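Coat protein (PDB 2BBD) is the major capsid protein of an archaeal icosahedral virus and builds its shell, probably through two jelly-roll domains packed side by side. Local coordinates at residues I33-I38 with I131-L136; Y58-T63 with V110-M115; I135-A140 with A148-T153; A255-E260 with A269-D274. All coordinates share one frame; numbering follows the deposited sequence.

Contact 1: residues I33-I38 with I131-L136; sequences IRVQLI and IILSIL
V35 is hydrogen-bonded through its backbone to W116 on the adjoining strand, and its side chain reaches out of that sheet to L133. No hydrogen bond joins 33-38 to 131-136; the contact is entirely apolar. V35 and L133 meet tip to tip, with V35 CG2 3.7 Å from L133 CD2. The same leucine methyl also meets I33 of V35's own strand, I33 CG2 lying 4.4 Å from L133 CD2. V35 uses both of its branches. CG1 stands anti to the backbone N (chi1 176°) and faces I135, with V35 CG1 4.2 Å from I135 CD1. CG2, beside the backbone N, is the branch turned to L133. The CA atoms stay well apart, 9.3 Å between I33 CA and L133 CA, so side chains alone bridge the gap. The axes of the two segments come within 11.0 Å and run in nearly the same direction, 26° apart. This is face-to-face packing of two sheets in a beta sandwich, and all four touching residues are buried. R34 points to the other side of its sheet, where it forms a salt bridge with E117. Strand 29-43 lies between strands 145-158 and 108-123 in one sheet. Strand 131-137 lies between strands 19-24 and 61-68 in the other, where I24 touches I33 and F64 touches I135.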
# COMPACT_ATOMS: atom_id res chain seq x y z
N ILE A 33 11.65 -4.22 1.58
CA ILE A 33 11.43 -5.62 1.29
C ILE A 33 10.71 -5.71 -0.04
O ILE A 33 9.70 -5.03 -0.27
CB ILE A 33 10.57 -6.30 2.36
CG1 ILE A 33 11.31 -6.29 3.71
CG2 ILE A 33 10.22 -7.71 1.94
CD1 ILE A 33 10.44 -6.75 4.88
N ARG A 34 11.22 -6.54 -0.94
CA ARG A 34 10.60 -6.72 -2.23
C ARG A 34 10.00 -8.12 -2.33
O ARG A 34 10.61 -9.10 -1.88
CB ARG A 34 11.63 -6.53 -3.35
CG ARG A 34 11.11 -6.94 -4.71
CD ARG A 34 12.21 -6.91 -5.76
NE ARG A 34 12.63 -5.56 -6.09
CZ ARG A 34 13.65 -5.27 -6.89
NH1 ARG A 34 14.36 -6.25 -7.43
NH2 ARG A 34 13.96 -4.00 -7.15
N VAL A 35 8.81 -8.19 -2.90
CA VAL A 35 8.10 -9.45 -3.08
C VAL A 35 7.79 -9.59 -4.57
O VAL A 35 7.25 -8.67 -5.20
CB VAL A 35 6.75 -9.46 -2.30
CG1 VAL A 35 5.99 -10.74 -2.61
CG2 VAL A 35 7.00 -9.36 -0.79
N GLN A 36 8.16 -10.73 -5.15
CA GLN A 36 7.87 -11.00 -6.56
C GLN A 36 7.17 -12.35 -6.69
O GLN A 36 7.69 -13.38 -6.23
CB GLN A 36 9.14 -11.01 -7.40
CG GLN A 36 9.98 -9.74 -7.31
CD GLN A 36 11.32 -9.88 -8.02
OE1 GLN A 36 11.46 -9.56 -9.20
NE2 GLN A 36 12.31 -10.38 -7.29
N LEU A 37 5.98 -12.33 -7.29
CA LEU A 37 5.21 -13.54 -7.53
C LEU A 37 5.56 -13.86 -8.97
O LEU A 37 5.16 -13.14 -9.89
CB LEU A 37 3.71 -13.27 -7.37
CG LEU A 37 2.78 -14.44 -7.71
CD1 LEU A 37 3.09 -15.61 -6.79
CD2 LEU A 37 1.30 -14.02 -7.56
N ILE A 38 6.33 -14.92 -9.16
CA ILE A 38 6.81 -15.29 -10.49
C ILE A 38 6.52 -16.75 -10.85
O ILE A 38 6.75 -17.66 -10.04
CB ILE A 38 8.34 -15.06 -10.56
CG1 ILE A 38 8.66 -13.62 -10.15
CG2 ILE A 38 8.86 -15.39 -11.96
CD1 ILE A 38 10.14 -13.33 -9.98
N ILE A 131 10.31 -10.48 12.92
CA ILE A 131 9.74 -9.68 11.84
C ILE A 131 9.07 -10.70 10.92
O ILE A 131 9.74 -11.59 10.39
CB ILE A 131 10.81 -8.93 11.04
CG1 ILE A 131 11.65 -8.05 11.98
CG2 ILE A 131 10.14 -8.07 9.97
CD1 ILE A 131 12.83 -7.35 11.29
N ILE A 132 7.76 -10.59 10.74
CA ILE A 132 7.03 -11.53 9.90
C ILE A 132 6.22 -10.88 8.79
O ILE A 132 5.41 -9.99 9.04
CB ILE A 132 6.05 -12.39 10.75
CG1 ILE A 132 6.83 -13.22 11.77
CG2 ILE A 132 5.23 -13.30 9.84
CD1 ILE A 132 5.94 -13.90 12.80
N LEU A 133 6.45 -11.34 7.56
CA LEU A 133 5.69 -10.85 6.41
C LEU A 133 4.68 -11.96 6.10
O LEU A 133 5.04 -13.04 5.65
CB LEU A 133 6.59 -10.62 5.20
CG LEU A 133 5.82 -10.38 3.89
CD1 LEU A 133 5.01 -9.08 3.97
CD2 LEU A 133 6.81 -10.31 2.74
N SER A 134 3.40 -11.69 6.35
CA SER A 134 2.38 -12.67 6.08
C SER A 134 1.68 -12.39 4.75
O SER A 134 1.18 -11.29 4.52
CB SER A 134 1.36 -12.69 7.21
OG SER A 134 2.00 -12.93 8.45
N ILE A 135 1.68 -13.37 3.87
CA ILE A 135 1.01 -13.20 2.58
C ILE A 135 -0.18 -14.13 2.52
O ILE A 135 -0.02 -15.35 2.51
CB ILE A 135 1.93 -13.54 1.39
CG1 ILE A 135 3.21 -12.72 1.46
CG2 ILE A 135 1.21 -13.24 0.06
CD1 ILE A 135 4.23 -13.11 0.41
N LEU A 136 -1.38 -13.55 2.54
CA LEU A 136 -2.60 -14.33 2.41
C LEU A 136 -2.90 -14.30 0.91
O LEU A 136 -3.22 -13.24 0.35
CB LEU A 136 -3.76 -13.70 3.19
CG LEU A 136 -5.14 -14.35 2.95
CD1 LEU A 136 -5.14 -15.85 3.31
CD2 LEU A 136 -6.17 -13.60 3.76

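Contact 2: residues Y58-T63 with V110-M115; sequences YNLVQT and VNLNVM
The ring of Y58 turns its edge to a backbone carbonyl: M115 O lies near the ring plane, 4.0 Å from Y58 CE1. The same side of the tyrosine also meets V114, and V114 CG1 is 3.6 Å from Y58 CD1. The valine methyl comes in obliquely and spans the CD1-CE1 bond. Y58 sits in a short 3-10 turn, 58-60, whose backbone approaches the strand closely, with 7.0 Å between Y58 CA and V114 CA. The turn carries a weak hydrogen bond from V61 N to Y58 O. Two residues on, L60 makes the second apolar contact. L60 and L112 reach toward each other tip to tip, and L60 CD1 is 3.7 Å from L112 CD1. With chi1 at 171°, L112 CG points opposite the backbone N, and the leucine extends from the strand toward the turn. V114 is also extended this way through CG1. The phenol end of Y58 has a polar partner beyond the strand: its OH is hydrogen-bonded to N94 OD1, which probably limits the swing of the ring. W116 meets the ring from the same strand as V114, with planes at about 60°. The turn leads directly into strand 61-68, where Q62 and T63 form a classic beta bulge opposite L136. Strand 108-123 belongs to the facing sheet, beside strand 29-43, whose L37 packs on L60.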
# COMPACT_ATOMS: atom_id res chain seq x y z
N TYR A 58 -2.74 -8.05 -9.50
CA TYR A 58 -2.43 -7.71 -8.11
C TYR A 58 -3.30 -8.42 -7.09
O TYR A 58 -2.84 -8.70 -5.98
CB TYR A 58 -2.51 -6.21 -7.87
CG TYR A 58 -1.46 -5.42 -8.61
CD1 TYR A 58 -0.10 -5.69 -8.41
CD2 TYR A 58 -1.81 -4.39 -9.48
CE1 TYR A 58 0.88 -4.95 -9.07
CE2 TYR A 58 -0.84 -3.65 -10.15
CZ TYR A 58 0.50 -3.94 -9.93
OH TYR A 58 1.45 -3.20 -10.58
N ASN A 59 -4.56 -8.71 -7.45
CA ASN A 59 -5.44 -9.38 -6.51
C ASN A 59 -5.17 -10.89 -6.38
O ASN A 59 -5.98 -11.63 -5.81
CB ASN A 59 -6.91 -9.12 -6.84
CG ASN A 59 -7.34 -9.69 -8.17
OD1 ASN A 59 -6.55 -10.28 -8.90
ND2 ASN A 59 -8.61 -9.50 -8.50
N LEU A 60 -4.04 -11.35 -6.92
CA LEU A 60 -3.67 -12.75 -6.77
C LEU A 60 -3.15 -12.90 -5.33
O LEU A 60 -2.90 -14.02 -4.85
CB LEU A 60 -2.59 -13.16 -7.77
CG LEU A 60 -3.09 -13.35 -9.22
CD1 LEU A 60 -1.92 -13.81 -10.09
CD2 LEU A 60 -4.21 -14.40 -9.25
N VAL A 61 -2.98 -11.76 -4.66
CA VAL A 61 -2.59 -11.73 -3.26
C VAL A 61 -3.75 -11.00 -2.62
O VAL A 61 -4.09 -9.88 -3.04
CB VAL A 61 -1.28 -10.94 -2.97
CG1 VAL A 61 -1.23 -10.56 -1.49
CG2 VAL A 61 -0.05 -11.81 -3.28
N GLN A 62 -4.39 -11.62 -1.64
CA GLN A 62 -5.51 -10.98 -0.96
C GLN A 62 -4.99 -9.88 -0.04
O GLN A 62 -5.39 -8.72 -0.18
CB GLN A 62 -6.33 -12.01 -0.17
CG GLN A 62 -7.57 -11.41 0.49
CD GLN A 62 -8.60 -12.46 0.88
OE1 GLN A 62 -9.05 -13.24 0.04
NE2 GLN A 62 -8.99 -12.47 2.16
N THR A 63 -4.10 -10.22 0.90
CA THR A 63 -3.56 -9.21 1.81
C THR A 63 -2.11 -9.45 2.20
O THR A 63 -1.63 -10.59 2.23
CB THR A 63 -4.37 -9.13 3.14
OG1 THR A 63 -4.20 -10.35 3.87
CG2 THR A 63 -5.84 -8.90 2.89
N VAL A 110 0.60 -18.47 -19.88
CA VAL A 110 1.25 -17.17 -20.02
C VAL A 110 2.17 -16.93 -18.83
O VAL A 110 2.01 -17.55 -17.76
CB VAL A 110 0.20 -16.00 -20.16
CG1 VAL A 110 -0.57 -16.14 -21.48
CG2 VAL A 110 -0.76 -15.99 -18.98
N ASN A 111 3.14 -16.04 -19.01
CA ASN A 111 4.10 -15.75 -17.94
C ASN A 111 3.49 -14.86 -16.86
O ASN A 111 2.74 -13.94 -17.15
CB ASN A 111 5.34 -15.05 -18.51
CG ASN A 111 5.96 -15.81 -19.67
OD1 ASN A 111 6.16 -17.02 -19.59
ND2 ASN A 111 6.28 -15.09 -20.75
N LEU A 112 3.83 -15.16 -15.61
CA LEU A 112 3.34 -14.40 -14.47
C LEU A 112 4.53 -13.74 -13.76
O LEU A 112 5.52 -14.42 -13.43
CB LEU A 112 2.59 -15.32 -13.51
CG LEU A 112 2.16 -14.79 -12.14
CD1 LEU A 112 1.07 -13.71 -12.27
CD2 LEU A 112 1.65 -15.96 -11.33
N ASN A 113 4.44 -12.43 -13.53
CA ASN A 113 5.49 -11.68 -12.85
C ASN A 113 4.89 -10.40 -12.27
O ASN A 113 4.70 -9.41 -12.98
CB ASN A 113 6.64 -11.35 -13.81
CG ASN A 113 7.73 -10.49 -13.16
OD1 ASN A 113 7.77 -10.35 -11.94
ND2 ASN A 113 8.61 -9.93 -13.97
N VAL A 114 4.58 -10.45 -10.98
CA VAL A 114 3.99 -9.35 -10.24
C VAL A 114 4.92 -8.93 -9.10
O VAL A 114 5.46 -9.77 -8.37
CB VAL A 114 2.63 -9.77 -9.64
CG1 VAL A 114 1.90 -8.56 -9.06
CG2 VAL A 114 1.78 -10.47 -10.72
N MSE A 115 5.09 -7.63 -8.93
CA MSE A 115 5.96 -7.12 -7.89
C MSE A 115 5.30 -6.13 -6.94
O MSE A 115 4.41 -5.36 -7.33
CB MSE A 115 7.18 -6.44 -8.52
CG MSE A 115 8.25 -6.07 -7.51
SE MSE A 115 9.71 -5.09 -8.30
CE MSE A 115 10.75 -6.56 -8.99

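Contact 3: residues I135-A140 with A148-T153; sequences ILTGQA and ASFYIT
The interior of a jelly-roll beta sandwich holds this contact, in which F150 of one sheet is met by I135 and T137 of the other. The phenyl ring is the centre of it. I135 CD1 lies over one ring face as a CH-pi contact, 4.1 Å from the F150 ring centroid and 16° off the ring normal. The second isoleucine branch reaches the far end of the ring, with I135 CG2 3.7 Å from F150 CZ. Both branches can touch because CG1 stands beside the backbone N while CG2 is anti to it, and the extended chi2 (174°) carries CD1 back along the ring. T137 approaches from another direction. Its CG2 lies at the ring edge, near the ring plane, with T137 CG2 3.8 Å from F150 CE1. The threonine methyl thus faces the core while its hydroxyl turns elsewhere: OG1 is hydrogen-bonded to T15 O and to T18 N, so this buried polar atom is gripped twice. Those bonds probably hold the rotation that presents CG2 to the ring. V61 and I20 add further apolar contacts to F150 from the sheet that carries I135. Strands 131-137 and 145-158 follow each other in the chain but lie in different sheets. Successive strands that cross between two facing sheets, packed through apolar side chains, are characteristic of the jelly-roll beta sandwich.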
# COMPACT_ATOMS: atom_id res chain seq x y z
N ILE A 135 1.68 -13.37 3.87
CA ILE A 135 1.01 -13.20 2.58
C ILE A 135 -0.18 -14.13 2.52
O ILE A 135 -0.02 -15.35 2.51
CB ILE A 135 1.93 -13.54 1.39
CG1 ILE A 135 3.21 -12.72 1.46
CG2 ILE A 135 1.21 -13.24 0.06
CD1 ILE A 135 4.23 -13.11 0.41
N LEU A 136 -1.38 -13.55 2.54
CA LEU A 136 -2.60 -14.33 2.41
C LEU A 136 -2.90 -14.30 0.91
O LEU A 136 -3.22 -13.24 0.35
CB LEU A 136 -3.76 -13.70 3.19
CG LEU A 136 -5.14 -14.35 2.95
CD1 LEU A 136 -5.14 -15.85 3.31
CD2 LEU A 136 -6.17 -13.60 3.76
N THR A 137 -2.75 -15.44 0.26
CA THR A 137 -2.98 -15.48 -1.18
C THR A 137 -4.45 -15.34 -1.53
O THR A 137 -5.33 -15.62 -0.71
CB THR A 137 -2.49 -16.79 -1.79
OG1 THR A 137 -3.21 -17.89 -1.21
CG2 THR A 137 -0.98 -16.94 -1.58
N GLY A 138 -4.70 -14.89 -2.75
CA GLY A 138 -6.06 -14.73 -3.22
C GLY A 138 -6.52 -16.03 -3.87
O GLY A 138 -6.01 -17.11 -3.56
N GLN A 139 -7.47 -15.92 -4.78
CA GLN A 139 -8.02 -17.08 -5.48
C GLN A 139 -7.51 -17.10 -6.93
O GLN A 139 -7.07 -16.08 -7.45
CB GLN A 139 -9.54 -16.99 -5.44
CG GLN A 139 -10.31 -18.30 -5.51
CD GLN A 139 -10.11 -19.18 -4.29
OE1 GLN A 139 -10.24 -18.74 -3.15
NE2 GLN A 139 -9.79 -20.44 -4.54
N ALA A 140 -7.58 -18.25 -7.58
CA ALA A 140 -7.14 -18.34 -8.97
C ALA A 140 -8.27 -17.84 -9.87
O ALA A 140 -9.44 -18.07 -9.57
CB ALA A 140 -6.80 -19.78 -9.33
N ALA A 148 3.29 -20.80 -9.63
CA ALA A 148 4.30 -19.81 -9.27
C ALA A 148 4.72 -19.85 -7.80
O ALA A 148 4.16 -20.58 -6.98
CB ALA A 148 3.77 -18.41 -9.63
N SER A 149 5.71 -19.02 -7.48
CA SER A 149 6.25 -18.90 -6.12
C SER A 149 6.60 -17.44 -5.82
O SER A 149 6.85 -16.63 -6.73
CB SER A 149 7.52 -19.74 -5.97
OG SER A 149 7.28 -21.13 -6.12
N PHE A 150 6.64 -17.11 -4.53
CA PHE A 150 7.00 -15.79 -4.08
C PHE A 150 8.48 -15.76 -3.76
O PHE A 150 8.98 -16.62 -3.03
CB PHE A 150 6.26 -15.40 -2.80
CG PHE A 150 4.79 -15.17 -2.99
CD1 PHE A 150 3.87 -16.17 -2.69
CD2 PHE A 150 4.33 -13.93 -3.44
CE1 PHE A 150 2.50 -15.93 -2.83
CE2 PHE A 150 2.96 -13.69 -3.57
CZ PHE A 150 2.05 -14.69 -3.27
N TYR A 151 9.16 -14.75 -4.31
CA TYR A 151 10.58 -14.52 -4.08
C TYR A 151 10.70 -13.27 -3.22
O TYR A 151 10.10 -12.23 -3.52
CB TYR A 151 11.32 -14.32 -5.40
CG TYR A 151 11.28 -15.55 -6.27
CD1 TYR A 151 10.11 -15.94 -6.91
CD2 TYR A 151 12.42 -16.35 -6.43
CE1 TYR A 151 10.05 -17.09 -7.67
CE2 TYR A 151 12.38 -17.52 -7.19
CZ TYR A 151 11.19 -17.88 -7.81
OH TYR A 151 11.12 -19.04 -8.55
N ILE A 152 11.47 -13.38 -2.14
CA ILE A 152 11.65 -12.28 -1.21
C ILE A 152 13.03 -11.65 -1.33
O ILE A 152 14.04 -12.35 -1.28
CB ILE A 152 11.47 -12.76 0.23
CG1 ILE A 152 10.14 -13.51 0.37
CG2 ILE A 152 11.57 -11.59 1.20
CD1 ILE A 152 8.89 -12.69 -0.00
N THR A 153 13.08 -10.33 -1.49
CA THR A 153 14.36 -9.65 -1.60
C THR A 153 14.43 -8.52 -0.58
O THR A 153 13.54 -7.69 -0.48
CB THR A 153 14.56 -9.09 -3.00
OG1 THR A 153 14.55 -10.17 -3.94
CG2 THR A 153 15.89 -8.38 -3.10

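Contact 4: residues A255-E260 with A269-D274; sequences AENQAE and ASAIID
N257 lays its side-chain amide against the backbone of I272 and bonds to it twice. N257 OD1 accepts from I272 N at 3.0 Å, and N257 ND2 donates to I272 O at 2.9 Å. Both bonds are nearly straight, and I272 O lies close to the amide plane, so the rotation of the amide is set. N257 CG stands beside the backbone N (chi1 -66°), which projects the amide from the helix onto the strand. A water accepts a hydrogen bond from N257 ND2 and donates to D274 OD1. I272 O has a second donor, a water 2.7 Å from it that also donates to E256 OE1. E260 bends at chi2 (84°), and its carboxylate faces that of D274 nearly at right angles, with E260 OE2 3.7 Å from D274 OD2. The closeness of like charges is probably offset by arginines: R276 forms a salt bridge with E260 OE2, and R213 with D274 OD2. D274 OD1 is also hydrogen-bonded to Y261 OH. Helix segment 255-260 crosses strand segment 270-274 at 70°. Strand 270-284 is outermost in its sheet within the chain, next to strand 210-219, and Y261 of the same helix packs on I272.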
# COMPACT_ATOMS: atom_id res chain seq x y z
N ALA A 255 -5.33 14.46 -12.72
CA ALA A 255 -4.45 15.29 -13.54
C ALA A 255 -3.21 15.63 -12.73
O ALA A 255 -2.10 15.67 -13.26
CB ALA A 255 -5.16 16.56 -13.99
N GLU A 256 -3.42 15.89 -11.45
CA GLU A 256 -2.34 16.21 -10.52
C GLU A 256 -1.40 15.01 -10.37
O GLU A 256 -0.18 15.17 -10.32
CB GLU A 256 -2.92 16.58 -9.15
CG GLU A 256 -1.89 17.04 -8.13
CD GLU A 256 -2.51 17.63 -6.88
OE1 GLU A 256 -3.16 16.89 -6.12
OE2 GLU A 256 -2.35 18.85 -6.65
N ASN A 257 -1.99 13.81 -10.31
CA ASN A 257 -1.23 12.56 -10.20
C ASN A 257 -0.40 12.37 -11.47
O ASN A 257 0.75 11.92 -11.41
CB ASN A 257 -2.17 11.36 -10.06
CG ASN A 257 -2.94 11.36 -8.75
OD1 ASN A 257 -3.91 10.62 -8.60
ND2 ASN A 257 -2.52 12.20 -7.81
N GLN A 258 -1.00 12.69 -12.61
CA GLN A 258 -0.34 12.56 -13.91
C GLN A 258 0.96 13.37 -13.89
O GLN A 258 2.00 12.90 -14.34
CB GLN A 258 -1.25 13.10 -15.01
CG GLN A 258 -0.65 13.10 -16.40
CD GLN A 258 -0.87 11.78 -17.12
OE1 GLN A 258 -2.00 11.32 -17.25
NE2 GLN A 258 0.22 11.18 -17.59
N ALA A 259 0.88 14.58 -13.37
CA ALA A 259 2.04 15.45 -13.31
C ALA A 259 3.02 14.90 -12.29
O ALA A 259 4.21 14.75 -12.57
CB ALA A 259 1.62 16.86 -12.92
N GLU A 260 2.51 14.58 -11.11
CA GLU A 260 3.34 14.06 -10.03
C GLU A 260 4.03 12.73 -10.33
O GLU A 260 5.25 12.63 -10.20
CB GLU A 260 2.50 13.92 -8.76
CG GLU A 260 3.21 13.22 -7.62
CD GLU A 260 4.10 14.15 -6.80
OE1 GLU A 260 4.84 14.96 -7.39
OE2 GLU A 260 4.05 14.05 -5.55
N ALA A 269 -11.32 5.11 -11.40
CA ALA A 269 -11.79 5.12 -10.02
C ALA A 269 -10.70 5.13 -8.96
O ALA A 269 -10.97 4.82 -7.79
CB ALA A 269 -12.74 3.94 -9.78
N SER A 270 -9.49 5.50 -9.35
CA SER A 270 -8.37 5.53 -8.41
C SER A 270 -7.64 6.86 -8.45
O SER A 270 -7.45 7.44 -9.52
CB SER A 270 -7.36 4.42 -8.76
OG SER A 270 -6.74 4.68 -10.01
N ALA A 271 -7.23 7.34 -7.28
CA ALA A 271 -6.49 8.60 -7.18
C ALA A 271 -5.67 8.68 -5.89
O ALA A 271 -5.99 8.05 -4.88
CB ALA A 271 -7.45 9.79 -7.28
N ILE A 272 -4.59 9.45 -5.94
CA ILE A 272 -3.74 9.64 -4.78
C ILE A 272 -3.74 11.09 -4.30
O ILE A 272 -3.66 12.02 -5.10
CB ILE A 272 -2.29 9.25 -5.08
CG1 ILE A 272 -2.20 7.73 -5.29
CG2 ILE A 272 -1.39 9.71 -3.94
CD1 ILE A 272 -0.84 7.24 -5.75
N ILE A 273 -3.85 11.26 -2.99
CA ILE A 273 -3.83 12.58 -2.38
C ILE A 273 -2.51 12.78 -1.65
O ILE A 273 -2.30 12.19 -0.59
CB ILE A 273 -4.95 12.77 -1.31
CG1 ILE A 273 -6.32 12.74 -1.96
CG2 ILE A 273 -4.72 14.08 -0.56
CD1 ILE A 273 -6.82 11.34 -2.24
N ASP A 274 -1.63 13.58 -2.22
CA ASP A 274 -0.36 13.87 -1.56
C ASP A 274 -0.63 15.07 -0.67
O ASP A 274 -0.72 16.20 -1.14
CB ASP A 274 0.73 14.19 -2.58
CG ASP A 274 1.17 12.97 -3.37
OD1 ASP A 274 0.59 12.70 -4.43
OD2 ASP A 274 2.09 12.28 -2.91
O HOH W 1 -2.61 14.51 -5.00
O HOH W 2 -4.74 9.08 -10.88
O HOH W 3 -0.32 13.76 -6.71

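Contacts 1, 2 and 3 form one cluster, with centres 7 to 12 Å apart. They pin together the two sheets of the first jelly roll. Contacts 1 and 3 share I135 and L136 on strand 131-137. Contact 2 is nested in the chain loop closed by contact 1, and contact 3 opens where contact 1 ends. Contact 4 comes later in the chain, in the second jelly roll, its centre 23 to 28 Å from the others. It touches none of them, yet one mixed sheet reaches all four. This sheet appears to join the two halves, as in the double jelly roll known from capsid proteins of bacterial and eukaryotic viruses, consistent with common ancestry.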